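PDB 4RS2: predicted acyltransferase with acyl-CoA N-acyltransferase domain, which probably transfers an acyl group from acyl-CoA to an as yet unidentified amine substrate, binds coenzyme A, and when overexpressed suppresses silencing by small RNAs. Local coordinates for residues V88-L93 with V124-D129; E139-H144 with S155-H160. One frame throughout, in Å; residues are numbered along the deposited sequence. Where two conformers were deposited one is given.

Contact 1 of 2, residues V88-L93 with V124-D129; sequences VGMAPL and VVTLGD
V125 bridges V88 and M90 of the parallel neighbouring strand: its N donates to V88 O at 2.8 Å and its O accepts from M90 N at 2.7 Å. On the face shared by V88, M90, V124 and T126, the side chain of M90 starts with CB against V124 CG1 at 3.8 Å. Its CG lies anti to the backbone N (chi1 -176°), which runs the thioether out beside T126, both side chains pointing the same way. A turn about the CG-SD bond (chi3 78°) then brings CE to T126 OG1 at 4.0 Å, while Y133 and V109 also touch this side chain. V88 CG2 meets V124 CG2 farther back, and V125 CG2 rests on G89 CA from the other face of the sheet.

Beyond M90 the ladder fails. The backbone N of L127, which regular pairing would offer to M90 O, stands 4.7 Å from it, and a water enters instead, donating to M90 O and weakly accepting from L127 N. The T126 hydroxyl also donates to M90 O, at 2.8 Å and tilted from the carbonyl plane. The two short strand segments diverge by 38°, consistent with the splay between parallel strands that receives the acyl-CoA arm in GNAT enzymes; bound coenzyme A lies about 9 Å from the M90 side chain. Hydroxyl and water together replace the missing strand bond, so M90 O stays satisfied in a buried site although the strands have separated.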
ATOM      1  N   VAL A  88       0.838  -9.471   3.104  1.00  9.80           N
ATOM      2  CA  VAL A  88      -0.014  -8.278   3.234  1.00  9.30           C
ATOM      3  C   VAL A  88      -0.378  -7.753   1.863  1.00  8.79           C
ATOM      4  O   VAL A  88       0.299  -8.064   0.876  1.00  9.47           O
ATOM      5  CB  VAL A  88       0.657  -7.151   4.023  1.00 10.06           C
ATOM      6  CG1 VAL A  88       0.857  -7.554   5.473  1.00 10.44           C
ATOM      7  CG2 VAL A  88       1.956  -6.739   3.335  1.00 10.04           C
ATOM      8  N   GLY A  89      -1.482  -7.000   1.816  1.00  8.25           N
ATOM      9  CA  GLY A  89      -1.928  -6.297   0.628  1.00  7.77           C
ATOM     10  C   GLY A  89      -1.666  -4.793   0.817  1.00  8.20           C
ATOM     11  O   GLY A  89      -1.967  -4.226   1.877  1.00  8.68           O
ATOM     12  N   MET A  90      -1.078  -4.151  -0.185  1.00  8.26           N
ATOM     13  CA  MET A  90      -0.783  -2.728  -0.134  1.00  8.85           C
ATOM     14  C   MET A  90      -1.907  -1.918  -0.763  1.00  9.18           C
ATOM     15  O   MET A  90      -2.275  -2.167  -1.900  1.00  8.95           O
ATOM     16  CB  MET A  90       0.528  -2.470  -0.887  1.00  8.89           C
ATOM     17  CG  MET A  90       1.008  -1.049  -0.830  1.00  9.14           C
ATOM     18  SD  MET A  90       2.661  -0.885  -1.532  1.00 10.01           S
ATOM     19  CE  MET A  90       2.290  -0.933  -3.263  1.00 10.41           C
ATOM     20  N   ALA A  91      -2.466  -0.976  -0.009  1.00  9.59           N
ATOM     21  CA  ALA A  91      -3.539  -0.103  -0.458  1.00  9.86           C
ATOM     22  C   ALA A  91      -4.028   0.686   0.720  1.00 10.23           C
ATOM     23  O   ALA A  91      -4.118   0.148   1.821  1.00 11.16           O
ATOM     24  CB  ALA A  91      -4.724  -0.902  -1.019  1.00 10.53           C
ATOM     25  N   PRO A  92      -4.306   1.970   0.542  1.00  9.56           N
ATOM     26  CA  PRO A  92      -4.078   2.765  -0.657  1.00  9.62           C
ATOM     27  C   PRO A  92      -2.677   3.338  -0.674  1.00  9.75           C
ATOM     28  O   PRO A  92      -1.886   3.093   0.243  1.00  9.85           O
ATOM     29  CB  PRO A  92      -5.069   3.923  -0.503  1.00 10.48           C
ATOM     30  CG  PRO A  92      -5.218   4.107   0.944  1.00 11.92           C
ATOM     31  CD  PRO A  92      -4.920   2.788   1.613  1.00 11.20           C
ATOM     32  N   LEU A  93      -2.369   4.043  -1.767  1.00  9.33           N
ATOM     33  CA  LEU A  93      -1.119   4.736  -1.975  1.00  9.31           C
ATOM     34  C   LEU A  93      -1.470   6.082  -2.540  1.00  9.43           C
ATOM     35  O   LEU A  93      -2.112   6.176  -3.590  1.00  9.44           O
ATOM     36  CB  LEU A  93      -0.222   3.982  -2.960  1.00  9.30           C
ATOM     37  CG  LEU A  93       1.056   4.711  -3.385  1.00 10.05           C
ATOM     38  CD1 LEU A  93       1.941   4.917  -2.179  1.00 10.19           C
ATOM     39  CD2 LEU A  93       1.791   3.930  -4.482  1.00 10.08           C
ATOM     40  N   VAL A 124       4.068  -9.105  -0.525  1.00  8.74           N
ATOM     41  CA  VAL A 124       3.138  -8.011  -0.612  1.00  8.74           C
ATOM     42  C   VAL A 124       2.386  -8.101  -1.919  1.00  8.85           C
ATOM     43  O   VAL A 124       3.004  -8.249  -2.970  1.00 10.51           O
ATOM     44  CB  VAL A 124       3.853  -6.652  -0.554  1.00  9.21           C
ATOM     45  CG1 VAL A 124       2.797  -5.545  -0.602  1.00  9.52           C
ATOM     46  CG2 VAL A 124       4.665  -6.553   0.726  1.00 10.21           C
ATOM     47  N   VAL A 125       1.068  -8.065  -1.855  1.00  8.30           N
ATOM     48  CA  VAL A 125       0.270  -7.997  -3.092  1.00  8.23           C
ATOM     49  C   VAL A 125      -0.324  -6.608  -3.208  1.00  8.32           C
ATOM     50  O   VAL A 125      -0.415  -5.871  -2.200  1.00  9.01           O
ATOM     51  CB  VAL A 125      -0.854  -9.069  -3.163  1.00  8.75           C
ATOM     52  CG1 VAL A 125      -0.262 -10.446  -3.034  1.00  9.11           C
ATOM     53  CG2 VAL A 125      -1.920  -8.861  -2.087  1.00  8.63           C
ATOM     54  N   THR A 126      -0.728  -6.256  -4.415  1.00  9.05           N
ATOM     55  CA  THR A 126      -1.423  -5.002  -4.629  1.00  9.90           C
ATOM     56  C   THR A 126      -2.237  -5.102  -5.913  1.00 10.30           C
ATOM     57  O   THR A 126      -2.035  -6.001  -6.739  1.00 10.40           O
ATOM     58  CB  THR A 126      -0.458  -3.791  -4.673  1.00 10.36           C
ATOM     59  OG1 THR A 126      -1.181  -2.577  -4.450  1.00 10.63           O
ATOM     60  CG2 THR A 126       0.292  -3.709  -6.041  1.00 11.06           C
ATOM     61  N   LEU A 127      -3.201  -4.205  -6.036  1.00 10.76           N
ATOM     62  CA  LEU A 127      -4.091  -4.150  -7.187  1.00 12.08           C
ATOM     63  C   LEU A 127      -4.022  -2.763  -7.777  1.00 11.85           C
ATOM     64  O   LEU A 127      -4.368  -1.778  -7.116  1.00 12.93           O
ATOM     65  CB  LEU A 127      -5.509  -4.479  -6.745  1.00 13.64           C
ATOM     66  CG  LEU A 127      -6.540  -4.608  -7.858  1.00 15.74           C
ATOM     67  CD1 LEU A 127      -6.272  -5.854  -8.704  1.00 16.26           C
ATOM     68  CD2 LEU A 127      -7.913  -4.735  -7.228  1.00 17.28           C
ATOM     69  N   GLY A 128      -3.589  -2.665  -9.031  1.00 11.39           N
ATOM     70  CA  GLY A 128      -3.415  -1.381  -9.651  1.00 12.59           C
ATOM     71  C   GLY A 128      -2.744  -1.501 -10.999  1.00 12.99           C
ATOM     72  O   GLY A 128      -2.467  -2.584 -11.476  1.00 13.21           O
ATOM     73  N   ASP A 129      -2.496  -0.359 -11.602  1.00 13.84           N
ATOM     74  CA  ASP A 129      -1.920  -0.305 -12.913  1.00 13.75           C
ATOM     75  C   ASP A 129      -0.505  -0.879 -12.889  1.00 13.15           C
ATOM     76  O   ASP A 129       0.349  -0.370 -12.177  1.00 12.15           O
ATOM     77  CB  ASP A 129      -1.885   1.174 -13.362  1.00 14.86           C
ATOM     78  CG  ASP A 129      -1.577   1.336 -14.832  1.00 16.37           C
ATOM     79  OD1 ASP A 129      -0.965   0.425 -15.464  1.00 18.59           O
ATOM     80  OD2 ASP A 129      -1.948   2.412 -15.353  1.00 17.73           O
TER
HETATM   81  O   HOH W   1      -4.211  -3.781  -3.083  1.00 12.19           O

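Contact 2 of 2, residues E139-H144 with S155-H160; sequences ELAAHH and SAFQVH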
ATOM      1  N   GLU A 139       5.379  -7.935  -9.700  0.50 11.47           N
ATOM      2  CA  GLU A 139       5.196  -8.799 -10.859  0.50 12.65           C
ATOM      3  C   GLU A 139       3.727  -9.176 -10.972  0.50 12.19           C
ATOM      4  O   GLU A 139       2.993  -9.099  -9.991  0.50 11.62           O
ATOM      5  CB  GLU A 139       6.011 -10.069 -10.658  0.50 13.60           C
ATOM      6  CG  GLU A 139       7.500  -9.852 -10.676  0.50 14.70           C
ATOM      7  CD  GLU A 139       8.249 -11.017 -10.092  0.50 15.44           C
ATOM      8  OE1 GLU A 139       7.671 -11.772  -9.243  0.50 15.51           O
ATOM      9  OE2 GLU A 139       9.422 -11.168 -10.464  0.50 16.10           O
ATOM     10  N   LEU A 140       3.297  -9.600 -12.155  1.00 12.76           N
ATOM     11  CA  LEU A 140       1.890 -10.014 -12.336  1.00 12.87           C
ATOM     12  C   LEU A 140       1.626 -11.273 -11.525  1.00 12.69           C
ATOM     13  O   LEU A 140       2.328 -12.272 -11.646  1.00 12.08           O
ATOM     14  CB  LEU A 140       1.554 -10.263 -13.807  1.00 14.55           C
ATOM     15  CG  LEU A 140       1.161  -9.045 -14.588  1.00 17.33           C
ATOM     16  CD1 LEU A 140       1.005  -9.463 -16.048  1.00 18.32           C
ATOM     17  CD2 LEU A 140      -0.147  -8.499 -14.035  1.00 17.28           C
ATOM     18  N   ALA A 141       0.621 -11.220 -10.661  1.00 10.87           N
ATOM     19  CA  ALA A 141       0.319 -12.333  -9.797  1.00 10.76           C
ATOM     20  C   ALA A 141      -0.097 -13.583 -10.586  1.00 10.83           C
ATOM     21  O   ALA A 141       0.217 -14.699 -10.177  1.00 11.08           O
ATOM     22  CB  ALA A 141      -0.768 -11.936  -8.826  1.00 10.37           C
ATOM     23  N   ALA A 142      -0.751 -13.388 -11.732  1.00 11.19           N
ATOM     24  CA  ALA A 142      -1.188 -14.499 -12.563  1.00 11.75           C
ATOM     25  C   ALA A 142      -0.021 -15.364 -13.001  1.00 12.03           C
ATOM     26  O   ALA A 142      -0.176 -16.550 -13.126  1.00 12.40           O
ATOM     27  CB  ALA A 142      -1.973 -14.012 -13.773  1.00 12.81           C
ATOM     28  N   HIS A 143       1.148 -14.771 -13.188  1.00 12.28           N
ATOM     29  CA  HIS A 143       2.325 -15.536 -13.583  1.00 13.15           C
ATOM     30  C   HIS A 143       2.839 -16.460 -12.510  1.00 13.43           C
ATOM     31  O   HIS A 143       3.653 -17.352 -12.788  1.00 14.06           O
ATOM     32  CB  HIS A 143       3.444 -14.615 -14.036  1.00 13.66           C
ATOM     33  CG  HIS A 143       3.115 -13.862 -15.278  1.00 14.80           C
ATOM     34  ND1 HIS A 143       3.929 -12.864 -15.779  1.00 16.04           N
ATOM     35  CD2 HIS A 143       2.015 -13.884 -16.065  1.00 15.10           C
ATOM     36  CE1 HIS A 143       3.383 -12.370 -16.871  1.00 16.00           C
ATOM     37  NE2 HIS A 143       2.225 -12.975 -17.075  1.00 16.82           N
ATOM     38  N   HIS A 144       2.362 -16.259 -11.296  1.00 12.87           N
ATOM     39  CA  HIS A 144       2.705 -17.103 -10.152  1.00 13.14           C
ATOM     40  C   HIS A 144       1.485 -17.860  -9.675  1.00 12.63           C
ATOM     41  O   HIS A 144       1.481 -18.414  -8.573  1.00 12.14           O
ATOM     42  CB  HIS A 144       3.228 -16.242  -9.010  1.00 13.54           C
ATOM     43  CG  HIS A 144       4.508 -15.535  -9.310  1.00 15.60           C
ATOM     44  ND1 HIS A 144       5.743 -16.066  -9.005  1.00 16.90           N
ATOM     45  CD2 HIS A 144       4.745 -14.333  -9.875  1.00 15.74           C
ATOM     46  CE1 HIS A 144       6.683 -15.202  -9.345  1.00 17.22           C
ATOM     47  NE2 HIS A 144       6.106 -14.154  -9.893  1.00 17.49           N
ATOM     48  N   SER A 155      -5.059  -8.540 -15.001  1.00 18.14           N
ATOM     49  CA  SER A 155      -4.026  -7.676 -15.529  1.00 19.21           C
ATOM     50  C   SER A 155      -3.491  -6.670 -14.517  1.00 17.54           C
ATOM     51  O   SER A 155      -2.487  -6.034 -14.805  1.00 19.29           O
ATOM     52  CB  SER A 155      -4.525  -6.894 -16.743  1.00 22.34           C
ATOM     53  OG  SER A 155      -5.408  -5.862 -16.336  1.00 26.78           O
ATOM     54  N   ALA A 156      -4.154  -6.534 -13.360  1.00 14.44           N
ATOM     55  CA  ALA A 156      -3.823  -5.528 -12.349  1.00 13.21           C
ATOM     56  C   ALA A 156      -3.367  -6.122 -11.015  1.00 11.55           C
ATOM     57  O   ALA A 156      -2.762  -5.428 -10.205  1.00 10.82           O
ATOM     58  CB  ALA A 156      -5.020  -4.619 -12.114  1.00 14.31           C
ATOM     59  N   PHE A 157      -3.678  -7.395 -10.761  1.00 10.48           N
ATOM     60  CA  PHE A 157      -3.282  -8.002  -9.484  1.00  9.45           C
ATOM     61  C   PHE A 157      -1.829  -8.397  -9.543  1.00  9.37           C
ATOM     62  O   PHE A 157      -1.400  -9.090 -10.479  1.00  9.64           O
ATOM     63  CB  PHE A 157      -4.156  -9.181  -9.093  1.00  9.76           C
ATOM     64  CG  PHE A 157      -3.938  -9.660  -7.694  1.00  9.66           C
ATOM     65  CD1 PHE A 157      -3.994  -8.777  -6.628  1.00  9.33           C
ATOM     66  CD2 PHE A 157      -3.717 -10.998  -7.409  1.00  9.84           C
ATOM     67  CE1 PHE A 157      -3.830  -9.199  -5.349  1.00  8.94           C
ATOM     68  CE2 PHE A 157      -3.555 -11.423  -6.091  1.00 10.03           C
ATOM     69  CZ  PHE A 157      -3.605 -10.515  -5.066  1.00  9.78           C
ATOM     70  N   GLN A 158      -1.054  -7.885  -8.587  1.00  8.77           N
ATOM     71  CA  GLN A 158       0.407  -8.037  -8.608  1.00  9.17           C
ATOM     72  C   GLN A 158       0.998  -8.426  -7.262  1.00  9.21           C
ATOM     73  O   GLN A 158       0.362  -8.309  -6.221  1.00  8.95           O
ATOM     74  CB  GLN A 158       1.028  -6.699  -9.062  1.00  9.66           C
ATOM     75  CG  GLN A 158       0.671  -6.322 -10.515  1.00 10.47           C
ATOM     76  CD  GLN A 158       0.887  -4.866 -10.837  1.00 10.80           C
ATOM     77  OE1 GLN A 158       1.990  -4.428 -11.110  1.00 10.88           O
ATOM     78  NE2 GLN A 158      -0.199  -4.106 -10.810  1.00 11.28           N
ATOM     79  N   VAL A 159       2.239  -8.904  -7.310  1.00  9.13           N
ATOM     80  CA  VAL A 159       2.902  -9.397  -6.119  1.00  9.43           C
ATOM     81  C   VAL A 159       4.382  -9.017  -6.123  1.00  9.39           C
ATOM     82  O   VAL A 159       5.031  -8.927  -7.181  1.00  9.74           O
ATOM     83  CB  VAL A 159       2.747 -10.927  -6.016  1.00  9.79           C
ATOM     84  CG1 VAL A 159       3.444 -11.624  -7.175  1.00 10.30           C
ATOM     85  CG2 VAL A 159       3.226 -11.431  -4.668  1.00 10.31           C
ATOM     86  N   HIS A 160       4.888  -8.758  -4.922  1.00  9.64           N
ATOM     87  CA  HIS A 160       6.296  -8.453  -4.688  1.00 10.93           C
ATOM     88  C   HIS A 160       6.759  -9.344  -3.539  1.00 11.09           C
ATOM     89  O   HIS A 160       6.324  -9.179  -2.420  1.00 10.34           O
ATOM     90  CB  HIS A 160       6.491  -6.978  -4.305  1.00 11.56           C
ATOM     91  CG  HIS A 160       7.909  -6.488  -4.418  1.00 12.22           C
ATOM     92  ND1 HIS A 160       8.983  -7.119  -3.828  1.00 12.73           N
ATOM     93  CD2 HIS A 160       8.421  -5.398  -5.050  1.00 12.67           C
ATOM     94  CE1 HIS A 160      10.101  -6.462  -4.123  1.00 13.62           C
ATOM     95  NE2 HIS A 160       9.781  -5.402  -4.840  1.00 14.36           N
TER
HETATM   96  O   HOH W   2      -2.474 -11.001 -12.123  1.00 10.75           O
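With CG anti to the backbone N (chi1 -170°), the ring of F157 is carried alongside A141, whose CB meets F157 CD2 at 3.4 Å and lies oblique to the ring. V159 takes the rotamer with chi1 64°, wedging CG1 between its own backbone N and carbonyl carbon, and this methyl reaches H144 CD2 at 4.0 Å. L140 sends CD2 back toward the loop ahead of strand 157-161, to S155 O at 3.5 Å.

E139 and V159 form an antiparallel hydrogen-bonded pair: E139 N donates almost straight to V159 O at 2.7 Å, and V159 N returns to E139 O at 2.8 Å. As in the GNAT fold, where a late strand inserts between two earlier ones, strand 157-161 lies between 123-127 and 139-140. As the chain turns away after L140, A141 N still reaches F157 O at 2.9 Å, tilted from the carbonyl plane. A water donates to the same oxygen at 2.7 Å and accepts from A142 N, extending the pairing into the 3-10 turn. In one of the two conformers of E139, H144 NE2 makes a bent His-carboxylate hydrogen bond to OE1 at 2.9 Å, from above the carboxylate plane, and R161 forms a salt bridge to the same oxygen.

From the N terminus, strand 87-95 leads through helix 104-118 into strand 123-127, and contact 1 closes this beta-alpha-beta unit. The chain then passes the short helix 130-133 to reach strand 139-140, turns through the loop that holds strand 146-147, and comes back as strand 157-161, where contact 2 closes. The two closures follow in series, neither nested nor crossed, with centres about 11 Å apart. Strands 123-127 and 157-161 are antiparallel neighbours in one sheet and join the contacts through probable hydrogen bonds from H160 N to V124 O and from Q158 N to T126 O. Strand 139-140 is thereby tied, through 157-161, to the parallel pair of contact 1.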